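Local coordinates for protein L-lysine 6-oxidase (Marinomonas mediterranea, PDB 3WEU) that oxidises the epsilon-amino group of L-lysine with a cysteine tryptophylquinone cofactor, releasing the hydrogen peroxide that makes it antibacterial, at residues G285-D290 with L405-L410; G269-D274 with D278-A283; V119-A124 with S130-L135. All blocks are in the same frame, centred on the assembly; numbering follows the deposited sequence.

Contact 1 (G285-D290 with L405-L410). With SO4 (sulfate ion), chain D; EDO (1,2-ethanediol), chain O.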
loop_
_atom_site.group_PDB
_atom_site.type_symbol
_atom_site.label_atom_id
_atom_site.label_comp_id
_atom_site.label_asym_id
_atom_site.label_seq_id
_atom_site.Cartn_x
_atom_site.Cartn_y
_atom_site.Cartn_z
ATOM N N GLY A 285 -26.435 4.067 48.733
ATOM C CA GLY A 285 -25.645 4.348 47.542
ATOM C C GLY A 285 -24.847 5.618 47.611
ATOM O O GLY A 285 -24.552 6.226 46.577
ATOM N N HIS A 286 -24.455 6.004 48.812
ATOM C CA HIS A 286 -23.618 7.176 49.008
ATOM C C HIS A 286 -22.460 6.943 49.947
ATOM O O HIS A 286 -22.537 6.157 50.901
ATOM C CB HIS A 286 -24.433 8.381 49.515
ATOM C CG HIS A 286 -25.528 8.794 48.581
ATOM N ND1 HIS A 286 -26.855 8.466 48.792
ATOM C CD2 HIS A 286 -25.495 9.451 47.405
ATOM C CE1 HIS A 286 -27.597 8.964 47.822
ATOM N NE2 HIS A 286 -26.793 9.556 46.962
ATOM N N TYR A 287 -21.377 7.659 49.682
ATOM C CA TYR A 287 -20.287 7.689 50.632
ATOM C C TYR A 287 -20.745 8.302 51.953
ATOM O O TYR A 287 -21.707 9.059 51.991
ATOM C CB TYR A 287 -19.103 8.469 50.077
ATOM C CG TYR A 287 -18.396 7.750 48.946
ATOM C CD1 TYR A 287 -17.404 6.807 49.196
ATOM C CD2 TYR A 287 -18.751 7.992 47.646
ATOM C CE1 TYR A 287 -16.748 6.152 48.151
ATOM C CE2 TYR A 287 -18.149 7.324 46.584
ATOM C CZ TYR A 287 -17.115 6.427 46.855
ATOM O OH TYR A 287 -16.519 5.731 45.817
ATOM N N LYS A 288 -20.052 7.953 53.013
ATOM C CA LYS A 288 -20.329 8.491 54.351
ATOM C C LYS A 288 -19.444 9.668 54.663
ATOM O O LYS A 288 -18.206 9.505 54.803
ATOM C CB LYS A 288 -20.125 7.393 55.408
ATOM C CG LYS A 288 -21.064 6.226 55.203
ATOM C CD LYS A 288 -20.963 5.244 56.349
ATOM C CE LYS A 288 -22.048 4.228 56.187
ATOM N NZ LYS A 288 -21.896 3.229 57.264
ATOM N N SER A 289 -20.073 10.845 54.801
ATOM C CA SER A 289 -19.315 12.071 55.046
ATOM C C SER A 289 -18.592 12.167 56.369
ATOM O O SER A 289 -17.735 13.036 56.540
ATOM C CB SER A 289 -20.187 13.330 54.834
ATOM O OG SER A 289 -21.317 13.268 55.666
ATOM N N ASP A 290 -18.894 11.293 57.321
ATOM C CA ASP A 290 -18.111 11.257 58.528
ATOM C C ASP A 290 -16.879 10.361 58.460
ATOM O O ASP A 290 -16.147 10.304 59.428
ATOM C CB ASP A 290 -18.971 10.879 59.749
ATOM C CG ASP A 290 -19.772 9.623 59.554
ATOM O OD1 ASP A 290 -19.745 9.020 58.456
ATOM O OD2 ASP A 290 -20.512 9.260 60.513
ATOM N N LEU A 405 -9.800 11.102 38.740
ATOM C CA LEU A 405 -9.595 10.016 39.637
ATOM C C LEU A 405 -10.811 9.078 39.635
ATOM O O LEU A 405 -11.912 9.391 39.089
ATOM C CB LEU A 405 -9.395 10.559 41.036
ATOM C CG LEU A 405 -8.181 11.457 41.261
ATOM C CD1 LEU A 405 -8.147 12.025 42.661
ATOM C CD2 LEU A 405 -6.860 10.769 40.990
ATOM N N ASP A 406 -10.662 7.920 40.260
ATOM C CA ASP A 406 -11.833 7.097 40.467
ATOM C C ASP A 406 -12.641 7.644 41.643
ATOM O O ASP A 406 -12.169 8.483 42.373
ATOM C CB ASP A 406 -11.516 5.571 40.537
ATOM C CG ASP A 406 -10.838 5.107 41.793
ATOM O OD1 ASP A 406 -11.271 5.516 42.896
ATOM O OD2 ASP A 406 -9.913 4.194 41.700
ATOM N N ALA A 407 -13.870 7.190 41.773
ATOM C CA ALA A 407 -14.810 7.807 42.691
ATOM C C ALA A 407 -14.362 7.675 44.139
ATOM O O ALA A 407 -14.524 8.609 44.913
ATOM C CB ALA A 407 -16.199 7.217 42.510
ATOM N N THR A 408 -13.671 6.593 44.445
ATOM C CA THR A 408 -13.184 6.374 45.817
ATOM C C THR A 408 -11.961 7.224 46.132
ATOM O O THR A 408 -11.902 7.902 47.174
ATOM C CB THR A 408 -13.031 4.874 46.118
ATOM O OG1 THR A 408 -14.333 4.267 45.932
ATOM C CG2 THR A 408 -12.470 4.633 47.539
ATOM N N GLN A 409 -10.997 7.287 45.176
ATOM C CA GLN A 409 -9.905 8.191 45.373
ATOM C C GLN A 409 -10.398 9.580 45.588
ATOM O O GLN A 409 -9.898 10.312 46.420
ATOM C CB GLN A 409 -8.966 8.157 44.178
ATOM C CG GLN A 409 -8.275 6.850 43.953
ATOM C CD GLN A 409 -7.457 6.861 42.661
ATOM O OE1 GLN A 409 -8.006 7.114 41.560
ATOM N NE2 GLN A 409 -6.150 6.671 42.794
ATOM N N LEU A 410 -11.356 9.994 44.791
ATOM C CA LEU A 410 -11.766 11.404 44.853
ATOM C C LEU A 410 -12.565 11.689 46.131
ATOM O O LEU A 410 -12.401 12.749 46.771
ATOM C CB LEU A 410 -12.551 11.745 43.621
ATOM C CG LEU A 410 -13.017 13.172 43.510
ATOM C CD1 LEU A 410 -11.843 14.119 43.236
ATOM C CD2 LEU A 410 -14.098 13.385 42.461
HETATM S S SO4 D . -21.910 10.403 47.059
HETATM O O1 SO4 D . -23.190 11.025 46.711
HETATM O O2 SO4 D . -22.081 9.051 47.550
HETATM O O3 SO4 D . -21.113 10.432 45.828
HETATM O O4 SO4 D . -21.180 11.032 48.147
HETATM C C1 EDO O . -22.420 4.418 41.886
HETATM O O1 EDO O . -21.874 3.403 42.735
HETATM C C2 EDO O . -23.223 5.217 42.877
HETATM O O2 EDO O . -22.462 5.284 44.104
#
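The Tyr287 ring meets Thr408 at its edge: Thr408 OG1 lies in the ring plane, beyond the phenol oxygen, while Phe411 stacks on the ring and Tyr280 meets it edge-to-face. Another point of the edge, also in plane, faces O3 of a sulfate that probably came from the crystallisation liquor. Tyr287 N donates to O2 of this ion, but O2 sits too close to a neighbour in the model, so the details of that bond are doubtful. Across the contact Tyr287 OH donates to Thr408 OG1 over 2.6 Å, the two side chains crossing at about a right angle. Thr408 OG1 stands beside its own backbone N (chi1 -59°), and it is also hydrogen-bonded to Asp267, a carboxylate that could accept its proton and thereby polarise the phenol bond. Ala407 CB packs alongside, 3.6 Å from Tyr287 OH. The first turn of the helix is fixed by a capping box. Gln409 N donates to Asp406 OD1 at 2.9 Å, an almost straight bond (174°), and Asp406 N returns one to Gln409 OE1 at 3.1 Å. A G1 beta bulge, in which Gly285 and His286 both face Asp281, precedes Tyr287. Through the Tyr287 side chain, strand 286-287 is joined to the first turn of helix 407-418, with helix 261-272 packed against Tyr287 through Asp267 and Arg271.

Contact 2 (G269-D274 with D278-A283). With EDO (1,2-ethanediol), chain O.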
loop_
_atom_site.group_PDB
_atom_site.type_symbol
_atom_site.label_atom_id
_atom_site.label_comp_id
_atom_site.label_asym_id
_atom_site.label_seq_id
_atom_site.Cartn_x
_atom_site.Cartn_y
_atom_site.Cartn_z
ATOM N N GLY A 269 -15.127 -2.458 44.812
ATOM C CA GLY A 269 -15.376 -3.133 46.079
ATOM C C GLY A 269 -16.151 -2.307 47.090
ATOM O O GLY A 269 -17.101 -2.797 47.777
ATOM N N VAL A 270 -15.717 -1.064 47.215
ATOM C CA VAL A 270 -16.304 -0.143 48.179
ATOM C C VAL A 270 -17.745 0.135 47.773
ATOM O O VAL A 270 -18.655 0.116 48.609
ATOM C CB VAL A 270 -15.451 1.174 48.264
ATOM C CG1 VAL A 270 -16.197 2.262 48.999
ATOM C CG2 VAL A 270 -14.148 0.887 49.000
ATOM N N ARG A 271 -17.956 0.419 46.487
ATOM C CA ARG A 271 -19.268 0.843 45.999
ATOM C C ARG A 271 -20.207 -0.341 45.693
ATOM O O ARG A 271 -21.424 -0.151 45.559
ATOM C CB ARG A 271 -19.135 1.700 44.763
ATOM C CG ARG A 271 -18.541 3.096 45.012
ATOM C CD ARG A 271 -18.475 4.003 43.746
ATOM N NE ARG A 271 -17.603 3.400 42.742
ATOM C CZ ARG A 271 -18.003 2.616 41.746
ATOM N NH1 ARG A 271 -17.109 2.028 40.965
ATOM N NH2 ARG A 271 -19.311 2.398 41.498
ATOM N N ASN A 272 -19.688 -1.536 45.584
ATOM C CA ASN A 272 -20.557 -2.660 45.247
ATOM C C ASN A 272 -20.565 -3.845 46.173
ATOM O O ASN A 272 -21.488 -4.632 46.121
ATOM C CB ASN A 272 -20.257 -3.173 43.856
ATOM C CG ASN A 272 -20.539 -2.141 42.805
ATOM O OD1 ASN A 272 -21.685 -1.882 42.473
ATOM N ND2 ASN A 272 -19.500 -1.521 42.298
ATOM N N PHE A 273 -19.537 -4.037 46.967
ATOM C CA PHE A 273 -19.407 -5.258 47.752
ATOM C C PHE A 273 -19.193 -4.953 49.194
ATOM O O PHE A 273 -18.731 -5.807 49.900
ATOM C CB PHE A 273 -18.251 -6.100 47.190
ATOM C CG PHE A 273 -18.500 -6.589 45.824
ATOM C CD1 PHE A 273 -19.331 -7.722 45.646
ATOM C CD2 PHE A 273 -17.932 -5.996 44.696
ATOM C CE1 PHE A 273 -19.592 -8.184 44.378
ATOM C CE2 PHE A 273 -18.219 -6.471 43.417
ATOM C CZ PHE A 273 -19.026 -7.552 43.268
ATOM N N ASP A 274 -19.545 -3.745 49.637
ATOM C CA ASP A 274 -19.489 -3.389 51.048
ATOM C C ASP A 274 -18.088 -3.606 51.632
ATOM O O ASP A 274 -17.948 -3.924 52.816
ATOM C CB ASP A 274 -20.511 -4.268 51.803
ATOM C CG ASP A 274 -20.973 -3.638 53.085
ATOM O OD1 ASP A 274 -21.372 -2.445 53.016
ATOM O OD2 ASP A 274 -20.981 -4.335 54.142
ATOM N N ASP A 278 -17.643 1.487 56.737
ATOM C CA ASP A 278 -17.509 2.850 57.278
ATOM C C ASP A 278 -17.395 3.963 56.223
ATOM O O ASP A 278 -17.607 5.131 56.533
ATOM C CB ASP A 278 -16.303 2.949 58.215
ATOM C CG ASP A 278 -16.495 2.188 59.531
ATOM O OD1 ASP A 278 -17.627 1.839 59.871
ATOM O OD2 ASP A 278 -15.475 1.887 60.173
ATOM N N MET A 279 -17.009 3.619 55.000
ATOM C CA MET A 279 -16.760 4.614 53.966
ATOM C C MET A 279 -17.962 4.850 53.101
ATOM O O MET A 279 -18.147 5.957 52.538
ATOM C CB MET A 279 -15.602 4.152 53.053
ATOM C CG MET A 279 -14.969 5.328 52.367
ATOM S SD MET A 279 -13.837 4.895 51.029
ATOM C CE MET A 279 -12.580 3.989 51.842
ATOM N N TYR A 280 -18.792 3.822 52.966
ATOM C CA TYR A 280 -19.873 3.900 51.991
ATOM C C TYR A 280 -21.085 3.183 52.518
ATOM O O TYR A 280 -20.950 2.112 53.054
ATOM C CB TYR A 280 -19.434 3.202 50.714
ATOM C CG TYR A 280 -20.319 3.319 49.540
ATOM C CD1 TYR A 280 -21.249 2.290 49.253
ATOM C CD2 TYR A 280 -20.178 4.379 48.640
ATOM C CE1 TYR A 280 -22.067 2.352 48.173
ATOM C CE2 TYR A 280 -20.980 4.435 47.524
ATOM C CZ TYR A 280 -21.927 3.423 47.295
ATOM O OH TYR A 280 -22.745 3.439 46.195
ATOM N N ASP A 281 -22.243 3.786 52.310
ATOM C CA ASP A 281 -23.518 3.237 52.816
ATOM C C ASP A 281 -24.201 2.520 51.677
ATOM O O ASP A 281 -24.754 3.143 50.787
ATOM C CB ASP A 281 -24.380 4.393 53.266
ATOM C CG ASP A 281 -25.686 3.944 53.897
ATOM O OD1 ASP A 281 -26.169 2.848 53.596
ATOM O OD2 ASP A 281 -26.206 4.734 54.703
ATOM N N SER A 282 -24.094 1.203 51.655
ATOM C CA SER A 282 -24.593 0.422 50.544
ATOM C C SER A 282 -26.136 0.527 50.492
ATOM O O SER A 282 -26.733 0.643 49.427
ATOM C CB SER A 282 -24.113 -1.033 50.690
ATOM O OG SER A 282 -22.669 -1.108 50.871
ATOM N N ALA A 283 -26.782 0.592 51.648
ATOM C CA ALA A 283 -28.254 0.787 51.643
ATOM C C ALA A 283 -28.680 2.001 50.781
ATOM O O ALA A 283 -29.547 1.851 49.926
ATOM C CB ALA A 283 -28.800 0.855 53.086
HETATM C C1 EDO O . -22.420 4.418 41.886
HETATM O O1 EDO O . -21.874 3.403 42.735
HETATM C C2 EDO O . -23.223 5.217 42.877
HETATM O O2 EDO O . -22.462 5.284 44.104
HETATM O O HOH W 1 -20.958 -1.470 48.747
#
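Tyr280, Val270 and Arg271 bury the most surface here, out of 296 Å² summed over both sides. The Tyr280 ring takes Arg271 CA over one face as a CH-pi contact, 4.0 Å from CA to the ring centroid and 15° off the normal. Arg271 CG continues along that ring, reaching Tyr280 CE2 at 3.7 Å. Tyr280 CG points away from its own backbone N, which lays the ring across the last turn of helix 261-272. Val270 packs against the base of the tyrosine: its CG1 lies 3.8 Å from Tyr280 CB and also touches Met279 SD, whose side chain crosses that of Val270 at about a right angle. Beyond the apolar part, the Arg271 chain bends at chi3 and its guanidinium stands nearly perpendicular to the phenol ring, the planes 85° apart. NH1 forms a salt bridge with Asp267. Arg271 NH2 donates to O1 of a 1,2-ethanediol at 3.0 Å, and Tyr280 OH shares a hydrogen bond with its O2, so the diol, probably a crystallisation additive, spans the two polar ends.

At the other margin Ser282 OG donates to Asp274 OD1 at 2.8 Å, on the anti side of the carboxylate and 26° out of its plane. A water donates to Val270 O and to Ser282 OG, and accepts from Asp274 N at 2.8 Å. It therefore stands between a carbonyl and the amide four residues on, where a regular helix would bond directly, and Asp274 has already turned to positive phi. The chemistry implies an apolar centre with polar margins, in which the water satisfies two backbone groups left over where the helix stops and the chain turns back, while Ser282 OG holds both that water and Asp274 OD1.

Contact 3 (V119-A124 with S130-L135); sequences VPWRNA and SERQSL. With SO4 (sulfate ion), chain C.
Arg132, on helix 129-134, grips the backbone of loop 119-124 in a helix-to-loop contact within the N-terminal LodA family region. Both terminal nitrogens donate to one backbone carbonyl: NH1 lies 3.0 Å and NH2 2.9 Å from Arg122 O, which sits only 4° out of the guanidinium plane. NH1 adds a weak bond to Asn123 O. The flat group is sandwiched, with Leu135 CD1 3.6 Å above one face and Trp121 CG 4.0 Å above the opposite one, both toward the rim. Bends at chi2 and chi3 bring the guanidinium round to the loop. Leu135 CD1 also touches Asn123 CB at 3.7 Å, so this one methyl touches both the Arg132 guanidinium and the Asn123 side chain.

In the second shell, Ala95 O accepts from Arg132 NH2 and Lys126 O from NH1; being met by several carbonyls would probably stabilise the guanidinium charge. Asn123, in the left-handed region (phi 51°, psi 55°), is held by its amide, OD1 taking Asp216 N and ND2 giving to Ala94 O. On the far side Arg122 extends to a sulfate, probably from the crystallisation liquor, with NE bonding to sulfate O2 and Arg122 NH2 to sulfate O4, each at 2.9 Å.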
loop_
_atom_site.group_PDB
_atom_site.type_symbol
_atom_site.label_atom_id
_atom_site.label_comp_id
_atom_site.label_asym_id
_atom_site.label_seq_id
_atom_site.Cartn_x
_atom_site.Cartn_y
_atom_site.Cartn_z
ATOM N N VAL A 119 -21.651 -2.490 17.011
ATOM C CA VAL A 119 -20.203 -2.717 16.918
ATOM C C VAL A 119 -19.894 -3.985 16.106
ATOM O O VAL A 119 -20.402 -5.019 16.386
ATOM C CB VAL A 119 -19.555 -2.828 18.309
ATOM C CG1 VAL A 119 -18.032 -2.887 18.195
ATOM C CG2 VAL A 119 -19.907 -1.627 19.135
ATOM N N PRO A 120 -19.019 -3.901 15.136
ATOM C CA PRO A 120 -18.735 -5.125 14.404
ATOM C C PRO A 120 -17.788 -6.116 15.069
ATOM O O PRO A 120 -16.925 -5.737 15.907
ATOM C CB PRO A 120 -18.111 -4.638 13.109
ATOM C CG PRO A 120 -17.593 -3.308 13.374
ATOM C CD PRO A 120 -18.333 -2.734 14.578
ATOM N N TRP A 121 -17.904 -7.372 14.660
ATOM C CA TRP A 121 -17.034 -8.414 15.150
ATOM C C TRP A 121 -15.751 -8.265 14.435
ATOM O O TRP A 121 -15.762 -7.912 13.256
ATOM C CB TRP A 121 -17.602 -9.799 14.794
ATOM C CG TRP A 121 -18.767 -10.182 15.559
ATOM C CD1 TRP A 121 -20.050 -10.236 15.096
ATOM C CD2 TRP A 121 -18.831 -10.510 16.967
ATOM N NE1 TRP A 121 -20.904 -10.614 16.120
ATOM C CE2 TRP A 121 -20.172 -10.823 17.267
ATOM C CE3 TRP A 121 -17.881 -10.619 17.983
ATOM C CZ2 TRP A 121 -20.600 -11.194 18.569
ATOM C CZ3 TRP A 121 -18.306 -11.017 19.280
ATOM C CH2 TRP A 121 -19.641 -11.333 19.546
ATOM N N ARG A 122 -14.610 -8.535 15.100
ATOM C CA ARG A 122 -13.378 -8.763 14.387
ATOM C C ARG A 122 -13.515 -10.012 13.477
ATOM O O ARG A 122 -14.284 -10.883 13.799
ATOM C CB ARG A 122 -12.217 -8.949 15.349
ATOM C CG ARG A 122 -11.821 -7.643 16.031
ATOM C CD ARG A 122 -11.010 -7.972 17.309
ATOM N NE ARG A 122 -10.484 -6.745 17.919
ATOM C CZ ARG A 122 -10.147 -6.638 19.199
ATOM N NH1 ARG A 122 -10.133 -7.726 20.001
ATOM N NH2 ARG A 122 -9.691 -5.454 19.636
ATOM N N ASN A 123 -12.789 -10.051 12.366
ATOM C CA ASN A 123 -12.844 -11.210 11.423
ATOM C C ASN A 123 -14.318 -11.511 11.080
ATOM O O ASN A 123 -14.845 -12.629 11.273
ATOM C CB ASN A 123 -12.180 -12.394 12.042
ATOM C CG ASN A 123 -10.678 -12.118 12.259
ATOM O OD1 ASN A 123 -9.932 -11.961 11.323
ATOM N ND2 ASN A 123 -10.268 -12.036 13.531
ATOM N N ALA A 124 -14.951 -10.449 10.596
ATOM C CA ALA A 124 -16.422 -10.388 10.437
ATOM C C ALA A 124 -16.980 -11.368 9.358
ATOM O O ALA A 124 -18.136 -11.725 9.406
ATOM C CB ALA A 124 -16.820 -8.951 10.112
ATOM N N SER A 130 -18.853 -22.032 15.242
ATOM C CA SER A 130 -17.676 -22.866 15.312
ATOM C C SER A 130 -16.505 -22.176 14.684
ATOM O O SER A 130 -15.347 -22.391 15.102
ATOM C CB SER A 130 -17.903 -24.190 14.591
ATOM O OG SER A 130 -17.917 -23.979 13.192
ATOM N N GLU A 131 -16.756 -21.375 13.659
ATOM C CA GLU A 131 -15.679 -20.612 13.016
ATOM C C GLU A 131 -15.177 -19.479 13.960
ATOM O O GLU A 131 -14.010 -19.168 13.989
ATOM C CB GLU A 131 -16.141 -19.944 11.712
ATOM C CG GLU A 131 -16.777 -20.811 10.604
ATOM C CD GLU A 131 -17.155 -19.961 9.363
ATOM O OE1 GLU A 131 -18.046 -19.043 9.418
ATOM O OE2 GLU A 131 -16.512 -20.184 8.328
ATOM N N ARG A 132 -16.086 -18.853 14.679
ATOM C CA ARG A 132 -15.681 -17.862 15.679
ATOM C C ARG A 132 -14.883 -18.536 16.775
ATOM O O ARG A 132 -13.925 -18.005 17.245
ATOM C CB ARG A 132 -16.863 -17.225 16.368
ATOM C CG ARG A 132 -17.933 -16.603 15.496
ATOM C CD ARG A 132 -17.446 -15.413 14.748
ATOM N NE ARG A 132 -16.873 -14.353 15.608
ATOM C CZ ARG A 132 -16.105 -13.415 15.104
ATOM N NH1 ARG A 132 -15.906 -13.383 13.778
ATOM N NH2 ARG A 132 -15.533 -12.494 15.904
ATOM N N GLN A 133 -15.289 -19.705 17.209
ATOM C CA GLN A 133 -14.574 -20.353 18.272
ATOM C C GLN A 133 -13.147 -20.696 17.831
ATOM O O GLN A 133 -12.226 -20.667 18.659
ATOM C CB GLN A 133 -15.341 -21.561 18.856
ATOM C CG GLN A 133 -14.625 -22.273 20.013
ATOM C CD GLN A 133 -15.219 -23.634 20.353
ATOM O OE1 GLN A 133 -15.109 -24.584 19.575
ATOM N NE2 GLN A 133 -15.787 -23.751 21.521
ATOM N N SER A 134 -12.904 -20.914 16.548
ATOM C CA SER A 134 -11.573 -21.348 16.171
ATOM C C SER A 134 -10.620 -20.128 16.070
ATOM O O SER A 134 -9.410 -20.247 15.977
ATOM C CB SER A 134 -11.622 -22.197 14.897
ATOM O OG SER A 134 -11.749 -21.305 13.832
ATOM N N LEU A 135 -11.195 -18.950 16.144
ATOM C CA LEU A 135 -10.404 -17.722 16.173
ATOM C C LEU A 135 -9.695 -17.524 17.532
ATOM O O LEU A 135 -8.694 -16.787 17.602
ATOM C CB LEU A 135 -11.310 -16.501 15.865
ATOM C CG LEU A 135 -11.790 -16.399 14.405
ATOM C CD1 LEU A 135 -12.850 -15.287 14.322
ATOM C CD2 LEU A 135 -10.599 -16.127 13.485
HETATM S S SO4 C . -9.901 -3.483 16.218
HETATM O O1 SO4 C . -10.967 -2.837 15.367
HETATM O O2 SO4 C . -9.871 -4.926 15.729
HETATM O O3 SO4 C . -8.555 -2.868 15.927
HETATM O O4 SO4 C . -10.122 -3.333 17.724
#

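Along the chain contact 3 closes first, then contact 2, then contact 1 opens. Contacts 1 and 2 are neighbours, their centres 9 Å apart, and they share the two-stranded antiparallel sheet of strands 280-281 and 286-287. Probable backbone hydrogen bonds join them, His286 O with Asp281 N and Lys288 N with Met279 O, each 2.8 Å, and both touch the same 1,2-ethanediol. The hairpin thereby packs against helix 261-272 in one contact and helix 407-418 in the other, tying segments far apart in sequence into one region. Contact 3 is separate, its centre about 40 Å from that of contact 1 and 38 Å from that of contact 2, in the N-terminal family region.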